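Local coordinates for protein angiotensin-converting enzyme (Anopheles gambiae, PDB 6S1Y) that is a zinc-dependent peptidase of the angiotensin-converting enzyme family, probably cleaving small peptides, and here holds a short gamma-linked glutamate ligand in its active-site pocket, at residues F47-S50 with K51-A55; A57-A60 with E61-A65; I22-R25 with Y26-T29. All blocks are in the same frame, centred on the assembly; numbering follows the deposited sequence.

Starting from the N terminus, the chain first passes interaction 3, about two turns of helix 12-42, then reverses and runs back along helix 46-70, where interaction 1 lies near the start and interaction 2 further on. The three follow one another in series; none crosses or encloses another, and each closes no more than single helical turns. What joins them is the antiparallel pairing of the two helices: interactions 2 and 3 face each other, with F59 and V62 against Y26 and T29, their centres about 11 Å apart. Interaction 1, about 15 Å from interaction 2 between centres, lies where that helix starts, beside the surface glycan.

Interaction 1 (F47-S50 with K51-A55); sequences FNLS and KKTKA. With NAG (2-acetamido-2-deoxy-beta-D-glucopyranose), chain B; NAG (2-acetamido-2-deoxy-beta-D-glucopyranose), chain C.
F47 and K51, one turn apart at the start of helix 46-70, make the apolar contact on the outer side. The aliphatic part of K51 slants against the F47 ring, its CD 3.8 Å from both CE2 and CZ of F47. A bend at chi3 (19°) of K51 then turns NZ away toward N48. One face of the ring is taken by the acetamide methyl of the second sugar, NAG of chain C: C8 sits 3.6 Å above the plane and over the ring centre, a CH-pi arrangement. Along the other flank of the turn, L49 CD1 meets T53 CG2 at 3.7 Å. T53 has its methyl anti to the carbonyl carbon, beside its own N, which brings CG2 back to L49.

The polar contacts begin with the backbone. K51, K52, T53 and K54 each give their N-H to the carbonyl four residues earlier; T53 N to L49 O, at 2.9 Å, is nearly straight at 160°. T53 OG1 adds a weak bond to S50 O at 3.4 Å. Beyond the backbone, K51 NZ holds a water at 3.0 Å, whose approach to N48 OD1 is too short to trust. N48 ND2 reaches NAG O5 of chain B only weakly, at 3.2 Å; its stronger partner is N43 O, so the amide links the start of the helix to the glycosylated turn before it.

On the inward side, L49 and K52 lean on Y40 and A55 packs on H32 and A36, seating this first part of helix 46-70 against helix 12-42.

Interaction 2 (A57-A60 with E61-A65); sequences ADFA and EVAKA
The middle of helix 46-70 belongs to an antiparallel helical hairpin with helix 12-42, and F59 and A63 form part of the side turned to that partner. The F59 ring stands out from the helix, tilted only slightly forward, and its CE2 comes 4.3 Å from A63 CB, a loose apolar contact one turn on. V62 stands beside them: CG2, anti to its carbonyl carbon, lies 3.5 Å from D58 O. Four backbone bonds hold the turn. V62 N to D58 O is the straightest, at 175° and 3.2 Å, while A63 N reaches F59 O at 2.9 Å.

Polar side chains occupy other sides of the turn. D58 OD1 and E61 OE2 are 4.7 Å apart, like charges near each other but not in contact; K54 makes a long, weak ion pair with D58, which probably eases this. Separately, the CG of K64 passes 3.5 Å from A60 O, and its ammonium makes a weak hydrogen bond to L98 O. Small A57 and A60 let K104 and F103 of helix 100-119 come close. F59 meets Y26 edge-to-face across the antiparallel hairpin, within the N-terminal helices that form a lid over the active-site channel in relatives of this enzyme.

Interaction 3 (I22-R25 with Y26-T29); sequences IEQR and YQQT
Q28 runs extended past the carbonyl oxygen of Q24, with CB, CG, CD and NE2 in turn close to it. CB lies 3.6 Å from Q24 O, and CG, placed beside the backbone N (chi1 -66°), comes nearest, 3.2 Å from Q24 O. From there the chain continues straight, CD still passing by the same oxygen, and the tip NE2 ends 3.7 Å from Q24 O, a van der Waals contact. Q24 O is meanwhile taken by the backbone N of Q28.

On the next flank, Q24 and Q27 lie side by side and point the same way, their amide planes turned 42° apart; OE1 of Q24 and OE1 of Q27 are 3.8 Å apart. Q27 settles its NE2 on F334 O. The backbone bond from Y26 N to I22 O is the straightest, at 2.8 Å and 176°. The ladder slackens at R25 O, which receives T29 N only weakly, at 3.3 Å.

The charged ends are paired with neighbouring helices. R25 makes a salt bridge to E69 of helix 46-70, and E23 one to R86 of helix 81-90. I22 packs on V66, and Y26 on L90 and V373, wedging this turn of helix 12-42 between helices 46-70 and 81-90 and the loop at 372-376.

Interaction 1 (F47-S50 with K51-A55)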
loop_
_atom_site.group_PDB
_atom_site.type_symbol
_atom_site.label_atom_id
_atom_site.label_comp_id
_atom_site.label_asym_id
_atom_site.label_seq_id
_atom_site.Cartn_x
_atom_site.Cartn_y
_atom_site.Cartn_z
ATOM N N PHE A 47 -3.031 12.546 25.841
ATOM C CA PHE A 47 -4.399 13.034 25.939
ATOM C C PHE A 47 -5.200 12.679 24.696
ATOM O O PHE A 47 -6.330 12.179 24.794
ATOM C CB PHE A 47 -4.415 14.540 26.141
ATOM C CG PHE A 47 -5.795 15.123 26.109
ATOM C CD1 PHE A 47 -6.637 14.995 27.202
ATOM C CD2 PHE A 47 -6.251 15.799 24.987
ATOM C CE1 PHE A 47 -7.908 15.541 27.184
ATOM C CE2 PHE A 47 -7.520 16.340 24.958
ATOM C CZ PHE A 47 -8.356 16.220 26.058
ATOM N N ASN A 48 -4.634 12.950 23.508
ATOM C CA ASN A 48 -5.345 12.662 22.263
ATOM C C ASN A 48 -5.532 11.169 22.051
ATOM O O ASN A 48 -6.514 10.751 21.433
ATOM C CB ASN A 48 -4.597 13.267 21.079
ATOM C CG ASN A 48 -4.768 14.789 20.997
ATOM O OD1 ASN A 48 -5.630 15.363 21.652
ATOM N ND2 ASN A 48 -3.943 15.433 20.191
ATOM N N LEU A 49 -4.619 10.346 22.570
ATOM C CA LEU A 49 -4.830 8.905 22.495
ATOM C C LEU A 49 -6.045 8.485 23.314
ATOM O O LEU A 49 -6.853 7.677 22.852
ATOM C CB LEU A 49 -3.586 8.154 22.953
ATOM C CG LEU A 49 -3.747 6.626 22.958
ATOM C CD1 LEU A 49 -4.258 6.063 21.627
ATOM C CD2 LEU A 49 -2.410 6.017 23.312
ATOM N N SER A 50 -6.205 9.038 24.524
ATOM C CA SER A 50 -7.352 8.669 25.355
ATOM C C SER A 50 -8.670 9.013 24.674
ATOM O O SER A 50 -9.633 8.246 24.744
ATOM C CB SER A 50 -7.282 9.373 26.705
ATOM O OG SER A 50 -6.053 9.081 27.334
ATOM N N LYS A 51 -8.733 10.168 24.015
ATOM C CA LYS A 51 -9.945 10.516 23.287
ATOM C C LYS A 51 -10.158 9.598 22.091
ATOM O O LYS A 51 -11.300 9.239 21.771
ATOM C CB LYS A 51 -9.884 11.976 22.846
ATOM C CG LYS A 51 -10.542 12.922 23.833
ATOM C CD LYS A 51 -10.347 14.384 23.448
ATOM C CE LYS A 51 -9.970 14.589 21.972
ATOM N NZ LYS A 51 -10.000 16.042 21.578
ATOM N N LYS A 52 -9.078 9.192 21.421
ATOM C CA LYS A 52 -9.236 8.266 20.308
ATOM C C LYS A 52 -9.827 6.944 20.778
ATOM O O LYS A 52 -10.743 6.401 20.148
ATOM C CB LYS A 52 -7.896 8.028 19.610
ATOM C CG LYS A 52 -7.904 6.804 18.690
ATOM C CD LYS A 52 -6.584 6.652 17.940
ATOM C CE LYS A 52 -6.639 5.493 16.959
ATOM N NZ LYS A 52 -5.575 5.627 15.923
ATOM N N THR A 53 -9.315 6.396 21.883
ATOM C CA THR A 53 -9.841 5.103 22.299
ATOM C C THR A 53 -11.211 5.241 22.953
ATOM O O THR A 53 -12.065 4.366 22.776
ATOM C CB THR A 53 -8.859 4.379 23.225
ATOM O OG1 THR A 53 -8.839 4.994 24.507
ATOM C CG2 THR A 53 -7.444 4.404 22.664
ATOM N N LYS A 54 -11.462 6.336 23.677
ATOM C CA LYS A 54 -12.813 6.587 24.176
ATOM C C LYS A 54 -13.827 6.609 23.030
ATOM O O LYS A 54 -14.858 5.929 23.079
ATOM C CB LYS A 54 -12.863 7.904 24.951
ATOM C CG LYS A 54 -14.195 8.093 25.708
ATOM C CD LYS A 54 -14.666 9.545 25.748
ATOM C CE LYS A 54 -16.212 9.641 25.752
ATOM N NZ LYS A 54 -16.843 8.713 26.760
ATOM N N ALA A 55 -13.558 7.400 21.989
ATOM C CA ALA A 55 -14.497 7.475 20.873
ATOM C C ALA A 55 -14.613 6.132 20.167
ATOM O O ALA A 55 -15.691 5.774 19.670
ATOM C CB ALA A 55 -14.059 8.558 19.894
HETATM C C1 NAG B . -1.923 18.807 20.266
HETATM C C2 NAG B . -2.364 20.247 19.997
HETATM C C3 NAG B . -2.464 21.048 21.306
HETATM C C4 NAG B . -3.334 20.325 22.323
HETATM C C5 NAG B . -2.793 18.911 22.513
HETATM C C6 NAG B . -3.616 18.071 23.462
HETATM C C7 NAG B . -1.809 21.288 17.848
HETATM C C8 NAG B . -0.746 21.957 17.032
HETATM N N2 NAG B . -1.450 20.899 19.072
HETATM O O3 NAG B . -2.998 22.336 21.006
HETATM O O4 NAG B . -3.289 20.970 23.592
HETATM O O5 NAG B . -2.775 18.218 21.257
HETATM O O6 NAG B . -2.928 16.881 23.836
HETATM O O7 NAG B . -2.939 21.096 17.416
HETATM C C1 NAG C . -4.307 21.950 23.900
HETATM C C2 NAG C . -4.575 21.964 25.417
HETATM C C3 NAG C . -5.574 23.066 25.774
HETATM C C4 NAG C . -5.202 24.395 25.140
HETATM C C5 NAG C . -4.896 24.232 23.656
HETATM C C6 NAG C . -4.392 25.510 23.027
HETATM C C7 NAG C . -4.430 19.908 26.764
HETATM C C8 NAG C . -5.113 18.625 27.134
HETATM N N2 NAG C . -5.073 20.680 25.876
HETATM O O3 NAG C . -5.592 23.220 27.191
HETATM O O4 NAG C . -6.295 25.294 25.283
HETATM O O5 NAG C . -3.876 23.240 23.486
HETATM O O6 NAG C . -3.841 25.287 21.739
HETATM O O7 NAG C . -3.348 20.223 27.241
HETATM O O HOH W 1 -7.228 17.125 21.123
#

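Interaction 2 (A57-A60 with E61-A65)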
loop_
_atom_site.group_PDB
_atom_site.type_symbol
_atom_site.label_atom_id
_atom_site.label_comp_id
_atom_site.label_asym_id
_atom_site.label_seq_id
_atom_site.Cartn_x
_atom_site.Cartn_y
_atom_site.Cartn_z
ATOM N N ALA A 57 -14.231 3.215 21.803
ATOM C CA ALA A 57 -15.044 2.426 22.725
ATOM C C ALA A 57 -16.521 2.757 22.558
ATOM O O ALA A 57 -17.365 1.854 22.511
ATOM C CB ALA A 57 -14.592 2.668 24.163
ATOM N N ASP A 58 -16.844 4.051 22.436
ATOM C CA ASP A 58 -18.224 4.478 22.205
ATOM C C ASP A 58 -18.792 3.826 20.955
ATOM O O ASP A 58 -19.915 3.310 20.963
ATOM C CB ASP A 58 -18.298 6.000 22.065
ATOM C CG ASP A 58 -17.970 6.718 23.350
ATOM O OD1 ASP A 58 -17.847 6.034 24.391
ATOM O OD2 ASP A 58 -17.833 7.967 23.315
ATOM N N PHE A 59 -18.034 3.865 19.858
ATOM C CA PHE A 59 -18.518 3.252 18.631
ATOM C C PHE A 59 -18.696 1.754 18.816
ATOM O O PHE A 59 -19.642 1.162 18.290
ATOM C CB PHE A 59 -17.562 3.537 17.479
ATOM C CG PHE A 59 -17.896 2.775 16.238
ATOM C CD1 PHE A 59 -18.919 3.189 15.413
ATOM C CD2 PHE A 59 -17.202 1.627 15.910
ATOM C CE1 PHE A 59 -19.236 2.480 14.273
ATOM C CE2 PHE A 59 -17.517 0.912 14.778
ATOM C CZ PHE A 59 -18.532 1.344 13.955
ATOM N N ALA A 60 -17.791 1.128 19.572
ATOM C CA ALA A 60 -17.869 -0.309 19.800
ATOM C C ALA A 60 -19.188 -0.682 20.468
ATOM O O ALA A 60 -19.837 -1.655 20.071
ATOM C CB ALA A 60 -16.682 -0.770 20.657
ATOM N N GLU A 61 -19.597 0.087 21.479
ATOM C CA GLU A 61 -20.910 -0.102 22.086
ATOM C C GLU A 61 -22.011 -0.012 21.033
ATOM O O GLU A 61 -22.819 -0.927 20.881
ATOM C CB GLU A 61 -21.134 0.940 23.182
ATOM C CG GLU A 61 -20.458 0.625 24.497
ATOM C CD GLU A 61 -20.499 1.798 25.474
ATOM O OE1 GLU A 61 -21.541 2.482 25.552
ATOM O OE2 GLU A 61 -19.481 2.036 26.163
ATOM N N VAL A 62 -22.059 1.096 20.291
ATOM C CA VAL A 62 -23.081 1.281 19.265
ATOM C C VAL A 62 -23.149 0.064 18.348
ATOM O O VAL A 62 -24.233 -0.454 18.055
ATOM C CB VAL A 62 -22.806 2.573 18.470
ATOM C CG1 VAL A 62 -23.734 2.672 17.261
ATOM C CG2 VAL A 62 -22.934 3.819 19.369
ATOM N N ALA A 63 -21.988 -0.415 17.877
ATOM C CA ALA A 63 -21.991 -1.507 16.899
ATOM C C ALA A 63 -22.498 -2.803 17.514
ATOM O O ALA A 63 -23.153 -3.601 16.830
ATOM C CB ALA A 63 -20.592 -1.716 16.310
ATOM N N LYS A 64 -22.226 -3.033 18.795
ATOM C CA LYS A 64 -22.778 -4.206 19.466
ATOM C C LYS A 64 -24.305 -4.145 19.503
ATOM O O LYS A 64 -24.988 -5.134 19.210
ATOM C CB LYS A 64 -22.219 -4.325 20.876
ATOM C CG LYS A 64 -20.824 -4.927 20.981
ATOM C CD LYS A 64 -20.394 -4.961 22.437
ATOM C CE LYS A 64 -18.894 -5.106 22.594
ATOM N NZ LYS A 64 -18.325 -4.002 23.429
ATOM N N ALA A 65 -24.855 -2.986 19.874
ATOM C CA ALA A 65 -26.304 -2.815 19.920
ATOM C C ALA A 65 -26.921 -2.969 18.540
ATOM O O ALA A 65 -27.949 -3.639 18.379
ATOM C CB ALA A 65 -26.648 -1.442 20.493
#

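Interaction 3 (I22-R25 with Y26-T29)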
loop_
_atom_site.group_PDB
_atom_site.type_symbol
_atom_site.label_atom_id
_atom_site.label_comp_id
_atom_site.label_asym_id
_atom_site.label_seq_id
_atom_site.Cartn_x
_atom_site.Cartn_y
_atom_site.Cartn_z
ATOM N N ILE A 22 -30.921 2.801 11.771
ATOM C CA ILE A 22 -29.677 2.249 12.296
ATOM C C ILE A 22 -28.485 2.820 11.535
ATOM O O ILE A 22 -27.480 3.213 12.137
ATOM C CB ILE A 22 -29.713 0.710 12.235
ATOM C CG1 ILE A 22 -30.830 0.173 13.141
ATOM C CG2 ILE A 22 -28.370 0.138 12.645
ATOM C CD1 ILE A 22 -30.983 -1.340 13.128
ATOM N N GLU A 23 -28.589 2.897 10.204
ATOM C CA GLU A 23 -27.493 3.407 9.389
ATOM C C GLU A 23 -27.045 4.792 9.843
ATOM O O GLU A 23 -25.843 5.069 9.921
ATOM C CB GLU A 23 -27.909 3.454 7.917
ATOM C CG GLU A 23 -27.960 2.097 7.235
ATOM C CD GLU A 23 -28.595 2.155 5.855
ATOM O OE1 GLU A 23 -29.135 3.221 5.476
ATOM O OE2 GLU A 23 -28.552 1.127 5.149
ATOM N N GLN A 24 -27.994 5.683 10.129
ATOM C CA GLN A 24 -27.623 7.033 10.535
ATOM C C GLN A 24 -26.979 7.028 11.912
ATOM O O GLN A 24 -26.023 7.770 12.162
ATOM C CB GLN A 24 -28.848 7.945 10.520
ATOM C CG GLN A 24 -29.679 7.874 9.241
ATOM C CD GLN A 24 -28.894 8.236 7.984
ATOM O OE1 GLN A 24 -27.939 9.021 8.027
ATOM N NE2 GLN A 24 -29.298 7.661 6.852
ATOM N N ARG A 25 -27.497 6.206 12.824
ATOM C CA ARG A 25 -26.851 6.017 14.118
ATOM C C ARG A 25 -25.408 5.555 13.938
ATOM O O ARG A 25 -24.473 6.178 14.457
ATOM C CB ARG A 25 -27.665 5.007 14.935
ATOM C CG ARG A 25 -27.722 5.254 16.429
ATOM C CD ARG A 25 -29.126 4.985 16.968
ATOM N NE ARG A 25 -29.552 3.601 16.770
ATOM C CZ ARG A 25 -29.180 2.582 17.541
ATOM N NH1 ARG A 25 -29.625 1.363 17.287
ATOM N NH2 ARG A 25 -28.357 2.775 18.567
ATOM N N TYR A 26 -25.209 4.472 13.178
ATOM C CA TYR A 26 -23.867 3.940 12.928
ATOM C C TYR A 26 -22.962 5.009 12.328
ATOM O O TYR A 26 -21.839 5.222 12.789
ATOM C CB TYR A 26 -23.986 2.723 11.996
ATOM C CG TYR A 26 -22.832 1.743 11.942
ATOM C CD1 TYR A 26 -22.789 0.642 12.785
ATOM C CD2 TYR A 26 -21.816 1.881 10.999
ATOM C CE1 TYR A 26 -21.746 -0.275 12.715
ATOM C CE2 TYR A 26 -20.770 0.974 10.924
ATOM C CZ TYR A 26 -20.742 -0.104 11.779
ATOM O OH TYR A 26 -19.712 -1.020 11.710
ATOM N N GLN A 27 -23.454 5.719 11.317
ATOM C CA GLN A 27 -22.624 6.691 10.616
ATOM C C GLN A 27 -22.129 7.799 11.542
ATOM O O GLN A 27 -20.972 8.235 11.443
ATOM C CB GLN A 27 -23.411 7.284 9.449
ATOM C CG GLN A 27 -22.708 8.411 8.749
ATOM C CD GLN A 27 -23.402 8.811 7.469
ATOM O OE1 GLN A 27 -24.345 8.159 7.029
ATOM N NE2 GLN A 27 -22.928 9.880 6.855
ATOM N N GLN A 28 -22.980 8.264 12.455
ATOM C CA GLN A 28 -22.596 9.394 13.292
ATOM C C GLN A 28 -21.525 9.014 14.312
ATOM O O GLN A 28 -20.571 9.777 14.519
ATOM C CB GLN A 28 -23.837 9.978 13.970
ATOM C CG GLN A 28 -24.790 10.592 12.941
ATOM C CD GLN A 28 -25.983 11.309 13.553
ATOM O OE1 GLN A 28 -25.864 11.990 14.579
ATOM N NE2 GLN A 28 -27.146 11.166 12.914
ATOM N N THR A 29 -21.642 7.850 14.955
ATOM C CA THR A 29 -20.588 7.474 15.887
ATOM C C THR A 29 -19.318 7.063 15.144
ATOM O O THR A 29 -18.214 7.296 15.645
ATOM C CB THR A 29 -21.049 6.357 16.833
ATOM O OG1 THR A 29 -21.520 5.238 16.073
ATOM C CG2 THR A 29 -22.152 6.867 17.741
#